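Local coordinates for tyrosinase (Aspergillus oryzae, PDB 6JU8), which probably oxidises L-tyrosine and L-dopa to L-dopaquinone with molecular oxygen at a dinuclear copper centre, a step of melanin biosynthesis, at residues A[71-76]-A[216-221]; A[227-232]-A[360-365]. The protein carries 1 engineered substitution. One frame throughout, in Å; residues are numbered along the deposited sequence. Where two conformers were deposited one is given.

Interaction 1: residues A[71-76]-A[216-221]. With CU (copper (II) ion), chain C.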
loop_
_atom_site.group_PDB
_atom_site.type_symbol
_atom_site.label_atom_id
_atom_site.label_comp_id
_atom_site.label_asym_id
_atom_site.label_seq_id
_atom_site.Cartn_x
_atom_site.Cartn_y
_atom_site.Cartn_z
ATOM N N HIS A 71 21.094 14.591 3.915
ATOM C CA HIS A 71 21.656 13.246 4.037
ATOM C C HIS A 71 22.310 12.783 2.737
ATOM O O HIS A 71 23.352 12.149 2.776
ATOM C CB HIS A 71 20.524 12.304 4.428
ATOM C CG HIS A 71 20.911 10.907 4.752
ATOM N ND1 HIS A 71 20.674 9.887 3.844
ATOM C CD2 HIS A 71 21.505 10.342 5.820
ATOM C CE1 HIS A 71 21.109 8.746 4.390
ATOM N NE2 HIS A 71 21.613 8.989 5.579
ATOM N N GLY A 72 21.694 13.043 1.581
ATOM C CA GLY A 72 22.071 12.443 0.316
ATOM C C GLY A 72 21.690 13.293 -0.873
ATOM O O GLY A 72 22.022 14.475 -0.950
ATOM N N ALA A 73 21.035 12.658 -1.840
ATOM C CA ALA A 73 20.603 13.348 -3.051
ATOM C C ALA A 73 19.597 14.425 -2.679
ATOM O O ALA A 73 18.813 14.219 -1.733
ATOM C CB ALA A 73 20.002 12.351 -4.039
ATOM N N PRO A 74 19.516 15.544 -3.387
ATOM C CA PRO A 74 20.212 15.825 -4.645
ATOM C C PRO A 74 21.620 16.392 -4.533
ATOM O O PRO A 74 22.178 16.885 -5.530
ATOM C CB PRO A 74 19.289 16.880 -5.305
ATOM C CG PRO A 74 18.704 17.615 -4.125
ATOM C CD PRO A 74 18.472 16.563 -3.074
ATOM N N TRP A 75 22.214 16.340 -3.354
ATOM C CA TRP A 75 23.613 16.664 -3.140
ATOM C C TRP A 75 23.893 18.157 -3.279
ATOM O O TRP A 75 24.878 18.546 -3.910
ATOM C CB TRP A 75 24.497 15.835 -4.082
ATOM C CG TRP A 75 24.217 14.360 -4.029
ATOM C CD1 TRP A 75 24.296 13.523 -2.944
ATOM C CD2 TRP A 75 23.835 13.545 -5.137
ATOM N NE1 TRP A 75 23.971 12.236 -3.309
ATOM C CE2 TRP A 75 23.682 12.225 -4.659
ATOM C CE3 TRP A 75 23.602 13.817 -6.489
ATOM C CZ2 TRP A 75 23.304 11.153 -5.476
ATOM C CZ3 TRP A 75 23.224 12.762 -7.296
ATOM C CH2 TRP A 75 23.083 11.455 -6.799
ATOM N N THR A 76 23.056 18.986 -2.659
ATOM C CA THR A 76 23.198 20.427 -2.744
ATOM C C THR A 76 23.710 21.022 -1.430
ATOM O O THR A 76 23.834 20.347 -0.427
ATOM C CB THR A 76 21.862 21.134 -3.068
ATOM O OG1 THR A 76 20.998 21.039 -1.924
ATOM C CG2 THR A 76 21.133 20.493 -4.235
ATOM N N THR A 216 17.955 12.163 -9.206
ATOM C CA THR A 216 18.250 11.242 -10.297
ATOM C C THR A 216 17.931 9.805 -9.913
ATOM O O THR A 216 17.698 9.485 -8.759
ATOM C CB THR A 216 19.731 11.327 -10.705
ATOM O OG1 THR A 216 20.555 10.894 -9.627
ATOM C CG2 THR A 216 20.119 12.777 -11.017
ATOM N N SER A 217 17.949 8.926 -10.917
ATOM C CA SER A 217 18.073 7.504 -10.614
ATOM C C SER A 217 19.362 7.285 -9.809
ATOM O O SER A 217 20.270 8.124 -9.779
ATOM C CB SER A 217 18.085 6.654 -11.868
ATOM O OG SER A 217 19.205 6.903 -12.708
ATOM N N GLN A 218 19.409 6.150 -9.114
ATOM C CA GLN A 218 20.503 5.841 -8.213
ATOM C C GLN A 218 21.027 4.437 -8.470
ATOM O O GLN A 218 20.321 3.432 -8.367
ATOM C CB GLN A 218 20.019 5.974 -6.765
ATOM C CG GLN A 218 19.418 7.336 -6.459
ATOM C CD GLN A 218 20.403 8.479 -6.537
ATOM O OE1 GLN A 218 21.614 8.328 -6.334
ATOM N NE2 GLN A 218 19.888 9.682 -6.779
ATOM N N LYS A 219 22.292 4.323 -8.864
ATOM C CA LYS A 219 22.875 3.066 -9.332
ATOM C C LYS A 219 23.237 2.210 -8.112
ATOM O O LYS A 219 23.851 2.728 -7.184
ATOM C CB LYS A 219 24.100 3.243 -10.226
ATOM C CG LYS A 219 24.528 1.967 -10.957
ATOM C CD LYS A 219 25.808 2.205 -11.717
ATOM C CE LYS A 219 25.719 3.216 -12.839
ATOM N NZ LYS A 219 24.613 2.990 -13.800
ATOM N N THR A 220 22.792 0.965 -8.161
ATOM C CA THR A 220 22.965 0.036 -7.047
ATOM C C THR A 220 23.382 -1.317 -7.600
ATOM O O THR A 220 23.065 -1.636 -8.741
ATOM C CB THR A 220 21.634 -0.163 -6.290
ATOM O OG1 THR A 220 21.806 -1.001 -5.143
ATOM C CG2 THR A 220 20.617 -0.874 -7.169
ATOM N N GLU A 221 24.080 -2.122 -6.827
ATOM C CA GLU A 221 24.436 -3.466 -7.261
ATOM C C GLU A 221 23.512 -4.492 -6.600
ATOM O O GLU A 221 23.276 -4.458 -5.386
ATOM C CB GLU A 221 25.885 -3.775 -6.902
ATOM C CG GLU A 221 26.924 -2.848 -7.496
ATOM C CD GLU A 221 27.045 -2.987 -8.997
ATOM O OE1 GLU A 221 27.337 -4.091 -9.493
ATOM O OE2 GLU A 221 26.813 -1.971 -9.677
HETATM CU CU CU C . 22.798 8.253 7.187
HETATM O O HOH W 1 21.598 6.745 7.203
#

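Interaction 2: residues A[227-232]-A[360-365]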
loop_
_atom_site.group_PDB
_atom_site.type_symbol
_atom_site.label_atom_id
_atom_site.label_comp_id
_atom_site.label_asym_id
_atom_site.label_seq_id
_atom_site.Cartn_x
_atom_site.Cartn_y
_atom_site.Cartn_z
ATOM N N PHE A 227 22.058 -1.788 -11.343
ATOM C CA PHE A 227 20.697 -1.358 -11.644
ATOM C C PHE A 227 20.544 0.115 -11.294
ATOM O O PHE A 227 21.037 0.540 -10.254
ATOM C CB PHE A 227 19.674 -2.195 -10.855
ATOM C CG PHE A 227 19.721 -3.630 -11.311
ATOM C CD1 PHE A 227 18.981 -4.099 -12.385
ATOM C CD2 PHE A 227 20.596 -4.495 -10.674
ATOM C CE1 PHE A 227 19.113 -5.406 -12.825
ATOM C CE2 PHE A 227 20.720 -5.809 -11.108
ATOM C CZ PHE A 227 19.979 -6.264 -12.172
ATOM N N ASP A 228 19.855 0.856 -12.157
ATOM C CA ASP A 228 19.533 2.244 -11.880
ATOM C C ASP A 228 18.147 2.342 -11.259
ATOM O O ASP A 228 17.095 2.252 -11.906
ATOM C CB ASP A 228 19.647 3.055 -13.171
ATOM C CG ASP A 228 21.055 3.056 -13.737
ATOM O OD1 ASP A 228 21.983 3.357 -12.963
ATOM O OD2 ASP A 228 21.252 2.733 -14.923
ATOM N N LEU A 229 18.125 2.443 -9.926
ATOM C CA LEU A 229 16.825 2.500 -9.221
ATOM C C LEU A 229 16.117 3.768 -9.629
ATOM O O LEU A 229 16.719 4.843 -9.513
ATOM C CB LEU A 229 17.100 2.513 -7.709
ATOM C CG LEU A 229 17.850 1.293 -7.147
ATOM C CD1 LEU A 229 18.036 1.420 -5.642
ATOM C CD2 LEU A 229 17.063 0.044 -7.505
ATOM N N PRO A 230 14.890 3.664 -10.136
ATOM C CA PRO A 230 14.248 4.817 -10.793
ATOM C C PRO A 230 13.592 5.843 -9.884
ATOM O O PRO A 230 12.435 6.238 -10.079
ATOM C CB PRO A 230 13.186 4.152 -11.678
ATOM C CG PRO A 230 12.782 2.915 -10.904
ATOM C CD PRO A 230 14.080 2.435 -10.284
ATOM N N PHE A 231 14.342 6.345 -8.904
ATOM C CA PHE A 231 13.830 7.330 -7.949
ATOM C C PHE A 231 13.500 8.640 -8.650
ATOM O O PHE A 231 12.687 9.389 -8.097
ATOM C CB PHE A 231 14.824 7.527 -6.812
ATOM C CG PHE A 231 14.954 6.289 -5.963
ATOM C CD1 PHE A 231 13.876 5.745 -5.286
ATOM C CD2 PHE A 231 16.181 5.649 -5.838
ATOM C CE1 PHE A 231 14.006 4.631 -4.494
ATOM C CE2 PHE A 231 16.329 4.555 -5.006
ATOM C CZ PHE A 231 15.251 4.048 -4.296
ATOM N N ASP A 232 14.056 8.922 -9.823
ATOM C CA ASP A 232 13.641 10.081 -10.592
ATOM C C ASP A 232 12.193 9.993 -11.069
ATOM O O ASP A 232 11.579 11.028 -11.356
ATOM C CB ASP A 232 14.579 10.256 -11.806
ATOM C CG ASP A 232 14.737 9.033 -12.688
ATOM O OD1 ASP A 232 14.703 7.888 -12.200
ATOM O OD2 ASP A 232 14.884 9.204 -13.929
ATOM N N MET A 360 14.005 3.580 1.499
ATOM C CA MET A 360 14.816 3.345 2.684
ATOM C C MET A 360 16.048 2.482 2.425
ATOM O O MET A 360 16.987 2.499 3.239
ATOM C CB MET A 360 13.991 2.774 3.843
ATOM C CG MET A 360 13.326 3.878 4.667
ATOM S SD MET A 360 14.487 4.706 5.793
ATOM C CE MET A 360 14.694 3.421 7.036
ATOM N N SER A 361 16.086 1.721 1.336
ATOM C CA SER A 361 17.281 0.885 1.115
ATOM C C SER A 361 18.378 1.609 0.367
ATOM O O SER A 361 19.451 1.025 0.182
ATOM C CB SER A 361 16.931 -0.383 0.333
ATOM O OG SER A 361 16.698 -0.032 -1.027
ATOM N N SER A 362 18.155 2.843 -0.030
ATOM C CA SER A 362 19.105 3.537 -0.901
ATOM C C SER A 362 19.606 4.784 -0.191
ATOM O O SER A 362 18.855 5.737 0.075
ATOM C CB SER A 362 18.365 3.897 -2.202
ATOM O OG SER A 362 19.183 4.739 -2.988
ATOM N N VAL A 363 20.896 4.814 0.161
ATOM C CA VAL A 363 21.437 5.953 0.929
ATOM C C VAL A 363 21.077 7.286 0.302
ATOM O O VAL A 363 20.667 8.202 1.036
ATOM C CB VAL A 363 22.962 5.830 1.091
ATOM C CG1 VAL A 363 23.599 7.140 1.532
ATOM C CG2 VAL A 363 23.268 4.743 2.124
ATOM N N PRO A 364 21.197 7.498 -1.010
ATOM C CA PRO A 364 20.891 8.820 -1.544
ATOM C C PRO A 364 19.477 9.309 -1.282
ATOM O O PRO A 364 19.286 10.527 -1.315
ATOM C CB PRO A 364 21.142 8.672 -3.049
ATOM C CG PRO A 364 22.084 7.513 -3.171
ATOM C CD PRO A 364 21.754 6.592 -2.024
ATOM N N VAL A 365 18.487 8.442 -1.044
ATOM C CA VAL A 365 17.111 8.897 -0.923
ATOM C C VAL A 365 16.397 8.407 0.321
ATOM O O VAL A 365 15.213 8.729 0.492
ATOM C CB VAL A 365 16.274 8.560 -2.182
ATOM C CG1 VAL A 365 16.800 9.318 -3.396
ATOM C CG2 VAL A 365 16.248 7.057 -2.431
#

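Interaction 1: residues A[71-76]-A[216-221]
Trp-75 and Gln-218 approach from opposite directions and join a loop of the dinuclear copper centre, in the central domain of tyrosinase, to the first strand of the beta-hairpin 218-222/225-229. The amide oxygen OE1 of Gln-218 lies near the plane of the indole, at its benzo edge, 3.4 Å from CZ2 of Trp-75. With ring and amide planes 69° apart the groups do not stack in parallel, and the oxygen is set against the weakly positive C-H rim. The amide nitrogen of the same group reaches the methyl of Ala-73, NE2 to CB 3.8 Å. Exposed Thr-216 adds an oblique approach, its OG1 3.8 Å from CH2 of Trp-75 and its side chain roughly perpendicular to that of the tryptophan.

The second shell explains the pose of the glutamine. Its chain folds back at chi2, which brings NE2 to the carbonyl of its own segment: NE2 of Gln-218 donates to O of Thr-216 at 3.0 Å. That bond is bent, 131° at the hydrogen, and comes from above the carbonyl plane, yet it probably helps set the rotation of the amide, with OE1 nearer the indole edge. On the other segment, the backbone CA of Ala-73 covers one indole face toward its rim, and the peptide bond before Pro-74 is cis. Pro-364, from another loop, touches Gln-218 and shares a backbone hydrogen bond with Ala-73.

At the far end of 71-76 the loop turns to chemistry. With its imidazole swung anti to the backbone N (chi1 -173°), His-71 binds copper alongside His-98 and His-107, while Phe-372 meets its ring edge-to-face. The metal lies 2.1 Å from NE2 of His-71 and 1.9 Å from the oxygen of water 1.

Interaction 2: residues A[227-232]-A[360-365]
Val-365 sets one methyl almost exactly over the middle of the Phe-231 ring, a textbook CH-pi contact in the buried layer between the 3-10 segment that follows strand 225-229 and the loop leading into helix 371-389. CG2 of Val-365 stands 3.5 Å from the centroid of the Phe-231 ring and only 8° off its normal, with all six ring carbons at similar range. With CG1 of Val-365 anti to the carbonyl carbon (chi1 -65°), CG2 falls between the backbone N and that carbon and faces the ring.

Ser-362 adds a second close approach at one corner of the same ring, both its CB and its OG 3.5 Å from CE2 of Phe-231. The hydroxyl comes in obliquely. A backbone hydrogen bond from N of Val-365 to O of Ser-362 ties these two residues into one turn, so both arrive at the phenyl together.

The looser part lies toward the strand: CD1 of Leu-229 stops 4.3 Å from CB of Ser-362. Between Leu-229 and Phe-231, Pro-230 centres an inverse gamma turn that carries the chain from strand to 3-10 segment. Farther along the strand, exposed Asp-228 turns from this packing to a salt bridge with Lys-219. With no hydrogen bond crossing between 227-232 and 360-365, cohesion probably rests mainly on dispersion and the CH-pi contact, which depend on close fit.

Two neighbouring contacts, their centres about 6 Å apart, illustrate how a hairpin can be fastened beside a metal site. Interaction 1 involves strand 218-222 and the residues just before it, interaction 2 strand 225-229 and the residues just after it. The strands pair antiparallel, with N of Thr-220 2.8 Å from O of Phe-227 in a probable hydrogen bond. Interaction 1 is partly buried and mixes amide, hydroxyl and indole; interaction 2 is wholly buried at its touching residues and mainly apolar. Their copper-side loops also meet, through a weak hydrogen bond from ND1 of His-71 to O of Val-363, which probably helps orient the imidazole of this copper ligand.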